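Local coordinates for protein acidocalcisomal pyrophosphatase (Trypanosoma cruzi, PDB 5CUV) that probably hydrolyses inorganic pyrophosphate to phosphate with the help of magnesium, working as an assembly of four copies of the chain, at residues Leu50-Lys55 and Phe61-Tyr66; Ala81-Ala86 and Lys105-Val110; Gln166-Arg171 and Gly308-Val313; Ser199-Ile204 and Gly403-Ile408. One frame throughout, in Å; residues are numbered along the deposited sequence.

Contact 1 of 4, residues Leu50-Lys55 and Phe61-Tyr66; sequences LPEACK and FDLVAY
Leu63 meets Glu52 and Ala53 through one methyl group, and the flat groups nearby face other partners: CB of Ala65 sits over the centre of one face of the Tyr66 ring, 3.6 Å above its plane, while Asp62 OD1 lies in plane at the edge of the Phe61 ring. This is a short helical pair, helices 51-56 and 60-66 joined by a three-residue link, in the N-terminal helical part of the chain. Its backbones come closest at Ala53 and Leu63, whose CA atoms are 6.7 Å apart. Leu63 has CG anti to its own backbone N (chi1 169°), which carries CD2 across to the first helix. CD2 there faces the start of the Glu52 side chain, and the two side chains cross at about a right angle. Glu52 then bends at chi2, so its carboxylate leaves the contact and the aliphatic CG does the touching. Leu50 stands at the N-cap of the first helix, and its backbone N bonds to Glu60 OE1, a further tie between the two helices. The second helix also faces other subunits: Phe61 meets Tyr177 of the second subunit, and Asp62 makes a salt bridge with Arg366 of the third. Ala53 CB is 4.4 Å from Leu63 CD2. That same CD2 lies 4.1 Å from Ala53 N, with Glu52 CG equally close.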
# COMPACT_ATOMS: atom_id res chain seq x y z
N LEU A 50 23.86 35.47 -25.22
CA LEU A 50 24.82 34.86 -26.11
C LEU A 50 24.21 34.76 -27.51
O LEU A 50 23.03 34.47 -27.67
CB LEU A 50 25.18 33.46 -25.60
CG LEU A 50 25.69 33.28 -24.18
CD1 LEU A 50 26.22 31.88 -24.01
CD2 LEU A 50 26.79 34.24 -23.90
N PRO A 51 25.01 35.04 -28.56
CA PRO A 51 24.45 34.96 -29.91
C PRO A 51 23.90 33.57 -30.25
O PRO A 51 22.80 33.48 -30.78
CB PRO A 51 25.64 35.36 -30.79
CG PRO A 51 26.84 34.94 -29.99
CD PRO A 51 26.44 35.39 -28.60
N GLU A 52 24.63 32.49 -29.96
CA GLU A 52 24.12 31.16 -30.29
C GLU A 52 22.69 30.91 -29.78
O GLU A 52 21.93 30.16 -30.39
CB GLU A 52 25.09 30.05 -29.84
CG GLU A 52 25.92 30.32 -28.59
CD GLU A 52 27.02 31.41 -28.75
OE1 GLU A 52 27.98 31.25 -29.57
OE2 GLU A 52 26.93 32.43 -28.01
N ALA A 53 22.32 31.55 -28.67
CA ALA A 53 20.98 31.40 -28.12
C ALA A 53 19.99 32.17 -29.01
O ALA A 53 19.11 31.56 -29.60
CB ALA A 53 20.95 31.92 -26.70
N CYS A 54 20.15 33.49 -29.11
CA CYS A 54 19.30 34.33 -29.96
C CYS A 54 19.07 33.76 -31.36
O CYS A 54 17.94 33.73 -31.85
CB CYS A 54 19.92 35.71 -30.15
SG CYS A 54 20.71 36.36 -28.69
N LYS A 55 20.16 33.37 -32.03
CA LYS A 55 20.05 32.81 -33.36
C LYS A 55 19.06 31.66 -33.37
O LYS A 55 18.19 31.61 -34.21
CB LYS A 55 21.42 32.31 -33.85
CG LYS A 55 21.39 31.01 -34.75
CD LYS A 55 22.06 29.82 -34.03
CE LYS A 55 23.49 30.16 -33.46
NZ LYS A 55 24.19 29.07 -32.67
N PHE A 61 19.36 29.38 -20.83
CA PHE A 61 19.13 28.32 -19.86
C PHE A 61 18.88 27.05 -20.59
O PHE A 61 19.48 26.04 -20.28
CB PHE A 61 17.93 28.57 -18.96
CG PHE A 61 17.79 27.55 -17.91
CD1 PHE A 61 18.60 27.59 -16.79
CD2 PHE A 61 16.98 26.42 -18.13
CE1 PHE A 61 18.65 26.53 -15.89
CE2 PHE A 61 17.00 25.30 -17.22
CZ PHE A 61 17.85 25.37 -16.10
N ASP A 62 18.00 27.11 -21.56
CA ASP A 62 17.62 25.96 -22.36
C ASP A 62 18.75 25.34 -23.16
O ASP A 62 18.79 24.11 -23.34
CB ASP A 62 16.48 26.33 -23.30
CG ASP A 62 15.12 26.30 -22.62
OD1 ASP A 62 15.05 25.99 -21.41
OD2 ASP A 62 14.12 26.59 -23.30
N LEU A 63 19.62 26.21 -23.67
CA LEU A 63 20.74 25.81 -24.47
C LEU A 63 21.77 25.15 -23.57
O LEU A 63 22.28 24.08 -23.91
CB LEU A 63 21.32 27.02 -25.22
CG LEU A 63 22.69 26.82 -25.91
CD1 LEU A 63 22.63 25.58 -26.81
CD2 LEU A 63 23.10 28.04 -26.74
N VAL A 64 22.09 25.75 -22.42
CA VAL A 64 23.06 25.06 -21.57
C VAL A 64 22.48 23.78 -20.88
O VAL A 64 23.18 22.80 -20.68
CB VAL A 64 23.64 25.99 -20.46
CG1 VAL A 64 22.51 26.47 -19.52
CG2 VAL A 64 24.68 25.24 -19.66
N ALA A 65 21.20 23.81 -20.53
CA ALA A 65 20.55 22.68 -19.86
C ALA A 65 20.30 21.48 -20.76
O ALA A 65 20.69 20.38 -20.43
CB ALA A 65 19.21 23.13 -19.24
N TYR A 66 19.69 21.71 -21.90
CA TYR A 66 19.33 20.64 -22.81
C TYR A 66 20.04 20.52 -24.15
O TYR A 66 19.82 19.55 -24.85
CB TYR A 66 17.84 20.72 -23.06
CG TYR A 66 17.11 20.98 -21.80
CD1 TYR A 66 17.15 20.04 -20.74
CD2 TYR A 66 16.38 22.16 -21.62
CE1 TYR A 66 16.46 20.29 -19.51
CE2 TYR A 66 15.70 22.42 -20.43
CZ TYR A 66 15.74 21.48 -19.38
OH TYR A 66 15.01 21.73 -18.29

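Contact 2 of 4, residues Ala81-Ala86 and Lys105-Val110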
# COMPACT_ATOMS: atom_id res chain seq x y z
N ALA A 81 32.78 37.15 -18.58
CA ALA A 81 32.83 38.61 -18.73
C ALA A 81 31.64 39.25 -18.00
O ALA A 81 31.79 40.29 -17.35
CB ALA A 81 32.80 38.98 -20.21
N ARG A 82 30.46 38.65 -18.11
CA ARG A 82 29.29 39.19 -17.42
C ARG A 82 29.49 39.00 -15.93
O ARG A 82 28.97 39.75 -15.16
CB ARG A 82 27.97 38.50 -17.83
CG ARG A 82 27.68 38.48 -19.35
CD ARG A 82 26.20 38.33 -19.63
NE ARG A 82 25.62 37.11 -19.05
CZ ARG A 82 25.06 36.15 -19.78
NH1 ARG A 82 24.99 36.26 -21.10
NH2 ARG A 82 24.57 35.07 -19.20
N MSE A 83 30.26 38.00 -15.53
CA MSE A 83 30.47 37.79 -14.11
C MSE A 83 31.39 38.86 -13.61
O MSE A 83 31.24 39.34 -12.46
CB MSE A 83 31.08 36.41 -13.86
CG MSE A 83 31.27 36.08 -12.39
SE MSE A 83 29.64 35.90 -11.40
CE MSE A 83 29.09 34.16 -12.07
N PHE A 84 32.34 39.24 -14.48
CA PHE A 84 33.35 40.25 -14.18
C PHE A 84 32.76 41.60 -13.95
O PHE A 84 33.17 42.32 -13.05
CB PHE A 84 34.32 40.41 -15.32
CG PHE A 84 35.47 41.29 -15.00
CD1 PHE A 84 36.59 40.77 -14.36
CD2 PHE A 84 35.45 42.64 -15.35
CE1 PHE A 84 37.68 41.58 -14.08
CE2 PHE A 84 36.52 43.46 -15.07
CZ PHE A 84 37.65 42.93 -14.43
N SER A 85 31.81 41.94 -14.80
CA SER A 85 31.14 43.23 -14.71
C SER A 85 30.26 43.25 -13.46
O SER A 85 30.11 44.27 -12.80
CB SER A 85 30.34 43.48 -15.98
OG SER A 85 29.67 44.72 -15.95
N ALA A 86 29.70 42.10 -13.12
CA ALA A 86 28.87 42.05 -11.93
C ALA A 86 29.72 42.53 -10.76
O ALA A 86 29.32 43.45 -10.04
CB ALA A 86 28.36 40.62 -11.65
N LYS A 105 37.32 32.81 -5.72
CA LYS A 105 36.83 31.91 -4.69
C LYS A 105 35.35 31.76 -4.90
O LYS A 105 34.72 30.79 -4.48
CB LYS A 105 37.16 32.44 -3.29
CG LYS A 105 38.66 32.27 -2.94
CD LYS A 105 39.01 32.60 -1.46
CE LYS A 105 40.54 32.85 -1.26
NZ LYS A 105 40.92 33.30 0.13
N TYR A 106 34.77 32.71 -5.60
CA TYR A 106 33.37 32.58 -5.82
C TYR A 106 33.15 31.58 -6.94
O TYR A 106 32.20 30.84 -6.89
CB TYR A 106 32.79 33.93 -6.20
CG TYR A 106 31.32 33.94 -6.46
CD1 TYR A 106 30.39 33.61 -5.46
CD2 TYR A 106 30.84 34.41 -7.68
CE1 TYR A 106 29.01 33.77 -5.68
CE2 TYR A 106 29.49 34.57 -7.93
CZ TYR A 106 28.57 34.25 -6.93
OH TYR A 106 27.25 34.45 -7.21
N LEU A 107 34.04 31.54 -7.94
CA LEU A 107 33.89 30.63 -9.06
C LEU A 107 34.28 29.22 -8.77
O LEU A 107 34.24 28.36 -9.66
CB LEU A 107 34.67 31.10 -10.25
CG LEU A 107 34.03 32.37 -10.79
CD1 LEU A 107 34.95 32.98 -11.83
CD2 LEU A 107 32.64 32.08 -11.33
N GLY A 108 34.67 28.99 -7.52
CA GLY A 108 35.05 27.67 -7.09
C GLY A 108 36.53 27.36 -6.98
O GLY A 108 36.88 26.23 -6.57
N ARG A 109 37.42 28.30 -7.30
CA ARG A 109 38.85 28.00 -7.22
C ARG A 109 39.50 28.09 -5.82
O ARG A 109 39.19 28.96 -5.00
CB ARG A 109 39.60 28.87 -8.23
CG ARG A 109 41.05 28.49 -8.40
CD ARG A 109 41.67 29.26 -9.55
NE ARG A 109 40.97 29.03 -10.80
CZ ARG A 109 41.55 29.20 -11.98
NH1 ARG A 109 42.81 29.58 -12.01
NH2 ARG A 109 40.88 28.97 -13.10
N VAL A 110 40.42 27.17 -5.55
CA VAL A 110 41.07 27.14 -4.25
C VAL A 110 42.30 28.04 -4.24
O VAL A 110 43.42 27.60 -4.54
CB VAL A 110 41.42 25.67 -3.83
CG1 VAL A 110 40.12 24.82 -3.85
CG2 VAL A 110 42.50 25.07 -4.77
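Met83, modelled as selenomethionine, starts out with CG opposite its backbone N (chi1 -177°) and then bends at both chi2 and chi3, so that selenium and CE hook toward the end of helix 97-106. Tyr106 has a fully extended first torsion (chi1 -180°), and this swings the ring out to meet them. The selenium comes to the ring edge, 3.7 Å from Tyr106 CE2. It stays in the ring plane, 89° off the normal and 5.0 Å from the centroid, with the two side chains crossing at about a right angle. One residue on, Leu107 runs past Met83 in the opposite direction, its CD2 4.2 Å from Met83 CE. The phenol oxygen is held elsewhere: Tyr106 OH bonds to Thr38 O, which keeps the far end of the tyrosine in place. Pro179 of the second subunit packs on Met83 as well. Directly after Leu107, Gly108 takes positive phi and ends the helix in a Schellman motif. An edge-on Met-aromatic contact thus joins helices 73-87 and 97-106, in a helical region whose paired short strands 95-96 and 129-130 are consistent with EF-hand-like architecture.

Contact 3 of 4, residues Gln166-Arg171 and Gly308-Val313; sequences QQLLTR and GQVGAV
Leu168 and Val310 make the apolar part, their side chains crossing at about a right angle. Leu168 CD2 is the atom that touches, 3.5 Å from Val310 CG2 and 3.7 Å from Val310 CB, so it rests on the branch point and not on one methyl alone. Val310 turns CG2 to that side by keeping it beside its own backbone N, with CG1 anti (chi1 -176°). Ile204 packs on both residues. A looser touch sits two residues along, where Thr170 CG2 lies 4.2 Å from Gly308 O; that carbonyl is bonded to Tyr185 OH of strand 182-189. Strand 166-173 belongs to the antiparallel sheet and strand 310-323 to the mixed sheet, so side chains join the two, as would be expected in the barrel of family I pyrophosphatases. Other polar bonds are made by Gln167, within strand 166-173 and across the subunit border. Gln167 NE2 gives a 2.8 Å bond to Leu168 O, bent to 143° at the hydrogen, with the donor tilted 28° from the carbonyl plane. The same NE2 also reaches Lys215 O of the second subunit, and Gln167 OE1 is weakly bonded to Arg213 NH1 there, both residues of a malate-binding pocket.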
# COMPACT_ATOMS: atom_id res chain seq x y z
N GLN A 166 20.33 -1.11 22.41
CA GLN A 166 19.83 -2.35 23.01
C GLN A 166 18.77 -2.94 22.09
O GLN A 166 18.04 -2.23 21.37
CB GLN A 166 19.18 -2.13 24.37
CG GLN A 166 19.90 -1.23 25.33
CD GLN A 166 21.18 -1.80 25.84
OE1 GLN A 166 22.20 -1.12 25.83
NE2 GLN A 166 21.15 -3.05 26.30
N GLN A 167 18.68 -4.24 22.10
CA GLN A 167 17.70 -4.87 21.29
C GLN A 167 16.76 -5.53 22.33
O GLN A 167 17.19 -6.28 23.21
CB GLN A 167 18.41 -5.85 20.36
CG GLN A 167 17.57 -7.00 19.90
CD GLN A 167 16.56 -6.57 18.93
OE1 GLN A 167 16.86 -5.89 17.95
NE2 GLN A 167 15.34 -6.96 19.17
N LEU A 168 15.48 -5.20 22.24
CA LEU A 168 14.50 -5.71 23.13
C LEU A 168 14.26 -7.18 22.82
O LEU A 168 14.11 -7.53 21.67
CB LEU A 168 13.22 -4.92 22.94
CG LEU A 168 12.13 -5.28 23.90
CD1 LEU A 168 12.62 -4.83 25.24
CD2 LEU A 168 10.76 -4.62 23.54
N LEU A 169 14.24 -8.04 23.83
CA LEU A 169 13.95 -9.47 23.64
C LEU A 169 12.84 -9.87 24.60
O LEU A 169 12.75 -9.35 25.71
CB LEU A 169 15.14 -10.36 24.01
CG LEU A 169 16.46 -10.18 23.29
CD1 LEU A 169 17.55 -10.92 24.01
CD2 LEU A 169 16.30 -10.68 21.89
N THR A 170 12.02 -10.80 24.17
CA THR A 170 10.98 -11.31 25.05
C THR A 170 11.12 -12.84 25.15
O THR A 170 11.57 -13.51 24.23
CB THR A 170 9.61 -10.98 24.52
OG1 THR A 170 9.46 -11.54 23.22
CG2 THR A 170 9.40 -9.51 24.46
N ARG A 171 10.77 -13.42 26.29
CA ARG A 171 10.85 -14.87 26.40
C ARG A 171 9.70 -15.31 27.20
O ARG A 171 9.37 -14.68 28.18
CB ARG A 171 12.09 -15.33 27.13
CG ARG A 171 13.34 -15.00 26.46
CD ARG A 171 14.45 -15.91 26.96
NE ARG A 171 15.71 -15.52 26.34
CZ ARG A 171 16.61 -14.71 26.91
NH1 ARG A 171 16.40 -14.23 28.14
NH2 ARG A 171 17.70 -14.36 26.24
N GLY A 308 2.50 -9.58 24.74
CA GLY A 308 3.70 -8.87 25.13
C GLY A 308 4.56 -8.30 24.00
O GLY A 308 5.58 -7.69 24.27
N GLN A 309 4.20 -8.48 22.74
CA GLN A 309 5.00 -7.91 21.66
C GLN A 309 4.99 -6.38 21.74
O GLN A 309 3.95 -5.77 22.07
CB GLN A 309 4.43 -8.32 20.33
CG GLN A 309 5.21 -7.80 19.17
CD GLN A 309 4.63 -8.23 17.83
OE1 GLN A 309 3.92 -9.23 17.75
NE2 GLN A 309 4.95 -7.49 16.77
N VAL A 310 6.14 -5.76 21.43
CA VAL A 310 6.25 -4.30 21.45
C VAL A 310 6.49 -3.71 20.06
O VAL A 310 7.22 -4.25 19.26
CB VAL A 310 7.38 -3.90 22.36
CG1 VAL A 310 7.45 -2.39 22.47
CG2 VAL A 310 7.22 -4.66 23.69
N GLY A 311 5.88 -2.57 19.77
CA GLY A 311 6.05 -1.96 18.47
C GLY A 311 5.77 -0.47 18.48
O GLY A 311 5.07 0.05 19.39
N ALA A 312 6.32 0.25 17.49
CA ALA A 312 6.08 1.66 17.38
C ALA A 312 4.68 2.00 16.79
O ALA A 312 4.24 1.48 15.72
CB ALA A 312 7.15 2.31 16.55
N VAL A 313 3.98 2.91 17.48
CA VAL A 313 2.67 3.32 17.01
C VAL A 313 2.53 4.83 16.87
O VAL A 313 3.33 5.63 17.38
CB VAL A 313 1.56 2.80 17.95
CG1 VAL A 313 1.57 1.28 18.01
CG2 VAL A 313 1.78 3.40 19.37

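Contact 4 of 4, residues Ser199-Ile204 and Gly403-Ile408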
# COMPACT_ATOMS: atom_id res chain seq x y z
N SER A 199 12.17 -4.00 32.78
CA SER A 199 10.75 -3.90 33.00
C SER A 199 10.14 -3.28 31.75
O SER A 199 10.56 -2.19 31.31
CB SER A 199 10.45 -2.97 34.17
OG SER A 199 9.08 -2.58 34.22
N PRO A 200 9.20 -3.97 31.12
CA PRO A 200 8.58 -3.37 29.94
C PRO A 200 7.92 -2.04 30.35
O PRO A 200 7.88 -1.09 29.56
CB PRO A 200 7.56 -4.41 29.50
CG PRO A 200 7.27 -5.22 30.79
CD PRO A 200 8.68 -5.33 31.38
N TRP A 201 7.42 -1.97 31.58
CA TRP A 201 6.76 -0.78 32.11
C TRP A 201 7.66 0.47 32.28
O TRP A 201 7.26 1.59 31.86
CB TRP A 201 6.11 -1.12 33.46
CG TRP A 201 5.36 0.02 34.07
CD1 TRP A 201 4.82 1.11 33.42
CD2 TRP A 201 4.99 0.16 35.44
NE1 TRP A 201 4.14 1.92 34.32
CE2 TRP A 201 4.22 1.35 35.56
CE3 TRP A 201 5.23 -0.61 36.59
CZ2 TRP A 201 3.69 1.78 36.79
CZ3 TRP A 201 4.71 -0.18 37.79
CH2 TRP A 201 3.95 1.00 37.89
N HIS A 202 8.84 0.27 32.91
CA HIS A 202 9.81 1.32 33.17
C HIS A 202 10.95 1.45 32.18
O HIS A 202 11.55 2.52 32.06
CB HIS A 202 10.51 1.11 34.49
CG HIS A 202 9.60 0.81 35.61
ND1 HIS A 202 8.66 1.72 36.05
CD2 HIS A 202 9.44 -0.31 36.35
CE1 HIS A 202 7.96 1.16 37.02
NE2 HIS A 202 8.41 -0.07 37.22
N ASP A 203 11.29 0.36 31.49
CA ASP A 203 12.47 0.43 30.65
C ASP A 203 12.29 0.63 29.18
O ASP A 203 13.20 1.10 28.53
CB ASP A 203 13.37 -0.77 30.95
CG ASP A 203 13.83 -0.79 32.42
OD1 ASP A 203 14.06 0.33 32.93
OD2 ASP A 203 13.95 -1.88 33.07
N ILE A 204 11.12 0.25 28.65
CA ILE A 204 10.88 0.48 27.24
C ILE A 204 10.51 2.00 27.06
O ILE A 204 9.56 2.53 27.64
CB ILE A 204 9.81 -0.45 26.79
CG1 ILE A 204 10.25 -1.86 27.10
CG2 ILE A 204 9.55 -0.26 25.35
CD1 ILE A 204 9.23 -2.87 26.75
N GLY A 403 6.62 9.50 36.04
CA GLY A 403 7.93 9.98 36.39
C GLY A 403 8.02 10.30 37.86
O GLY A 403 9.02 9.99 38.54
N ASN A 404 6.95 10.90 38.37
CA ASN A 404 6.96 11.31 39.75
C ASN A 404 6.73 10.09 40.64
O ASN A 404 7.10 10.06 41.80
CB ASN A 404 5.96 12.47 39.92
CG ASN A 404 5.03 12.29 41.09
OD1 ASN A 404 5.41 12.58 42.25
ND2 ASN A 404 3.80 11.80 40.81
N LEU A 405 6.16 9.05 40.05
CA LEU A 405 5.96 7.82 40.81
C LEU A 405 7.33 7.22 41.05
O LEU A 405 7.59 6.56 42.04
CB LEU A 405 5.08 6.85 40.03
CG LEU A 405 5.03 5.45 40.60
CD1 LEU A 405 4.97 5.49 42.08
CD2 LEU A 405 3.81 4.76 40.13
N ARG A 406 8.22 7.47 40.10
CA ARG A 406 9.57 6.96 40.23
C ARG A 406 10.29 7.72 41.30
O ARG A 406 10.81 7.11 42.20
CB ARG A 406 10.34 7.10 38.94
CG ARG A 406 9.68 6.37 37.87
CD ARG A 406 10.71 5.64 37.14
NE ARG A 406 10.97 4.35 37.74
CZ ARG A 406 12.02 3.63 37.41
NH1 ARG A 406 12.88 4.10 36.50
NH2 ARG A 406 12.19 2.43 37.97
N LYS A 407 10.29 9.05 41.21
CA LYS A 407 10.98 9.91 42.18
C LYS A 407 10.71 9.49 43.61
O LYS A 407 11.63 9.15 44.34
CB LYS A 407 10.54 11.37 42.04
CG LYS A 407 10.99 12.14 40.79
CD LYS A 407 10.34 13.53 40.75
CE LYS A 407 10.50 14.16 39.39
NZ LYS A 407 9.85 13.29 38.37
N ILE A 408 9.44 9.54 44.01
CA ILE A 408 9.04 9.18 45.37
C ILE A 408 9.65 7.88 45.89
O ILE A 408 10.26 7.84 46.96
CB ILE A 408 7.50 9.04 45.48
CG1 ILE A 408 6.86 10.42 45.37
CG2 ILE A 408 7.11 8.37 46.78
CD1 ILE A 408 5.34 10.41 45.48
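Ser199 OG is gripped twice: the backbone N of His202, whose ring stacks on Arg406, gives it a 3.1 Å capping bond, nearly straight at 165°, and Asn247 OD1 bonds to it as well. Ser199 thus serves as N-cap of the weakly bonded helix 200-203. Its own N donates to Asp203 OD2 at 2.8 Å, on the anti side of the carboxylate and tilted out of its plane; Val157 N of the second subunit shares that oxygen. The capping bond therefore ends on the backbone of the very residue whose ring carries the stack. Arg406, its chain bent at chi2 and chi3, lays its guanidinium flat over one face of the imidazole, planes 9° apart and centres 4.5 Å apart. NH2 is the atom nearest the ring carbons, 3.9 Å from His202 CG, while Trp201 CG lies over the opposite face. His202 ND1 bonds to Trp402 NE1 and His202 NE2 to Ser153 O of the second subunit. That pattern fixes the ring's rotation and is consistent with a neutral imidazole. Beside the stack, Leu405 CD2 lies 4.4 Å from Trp201 CH2, and Trp201 NE1 bonds to Thr276 O. The long C-terminal helix 388-412 packs in this way, by a guanidinium-imidazole stack, on an N-capped turn whose Trp201 side chain lies about 11 Å from the bound magnesium.

The contacts fall into two distant groups on opposite sides of the chain's centre. Contacts 1 and 2, centres 20 Å apart, lie in the N-terminal helices and touch where Leu50 packs on Arg82; helices 60-66 and 73-87 follow each other there. Contacts 3 and 4, centres 17 Å apart, belong to the pyrophosphatase part and meet through Ile204. Their segments alternate: from strand 166-173 to helix 388-412 the chain passes through contacts 3, 4, 3 and 4 in turn, bringing distant parts of the sequence together. Contacts 1 and 3 are centred 60 Å apart. All four touch the second subunit, so both parts of this extended chain take part in building the assembly.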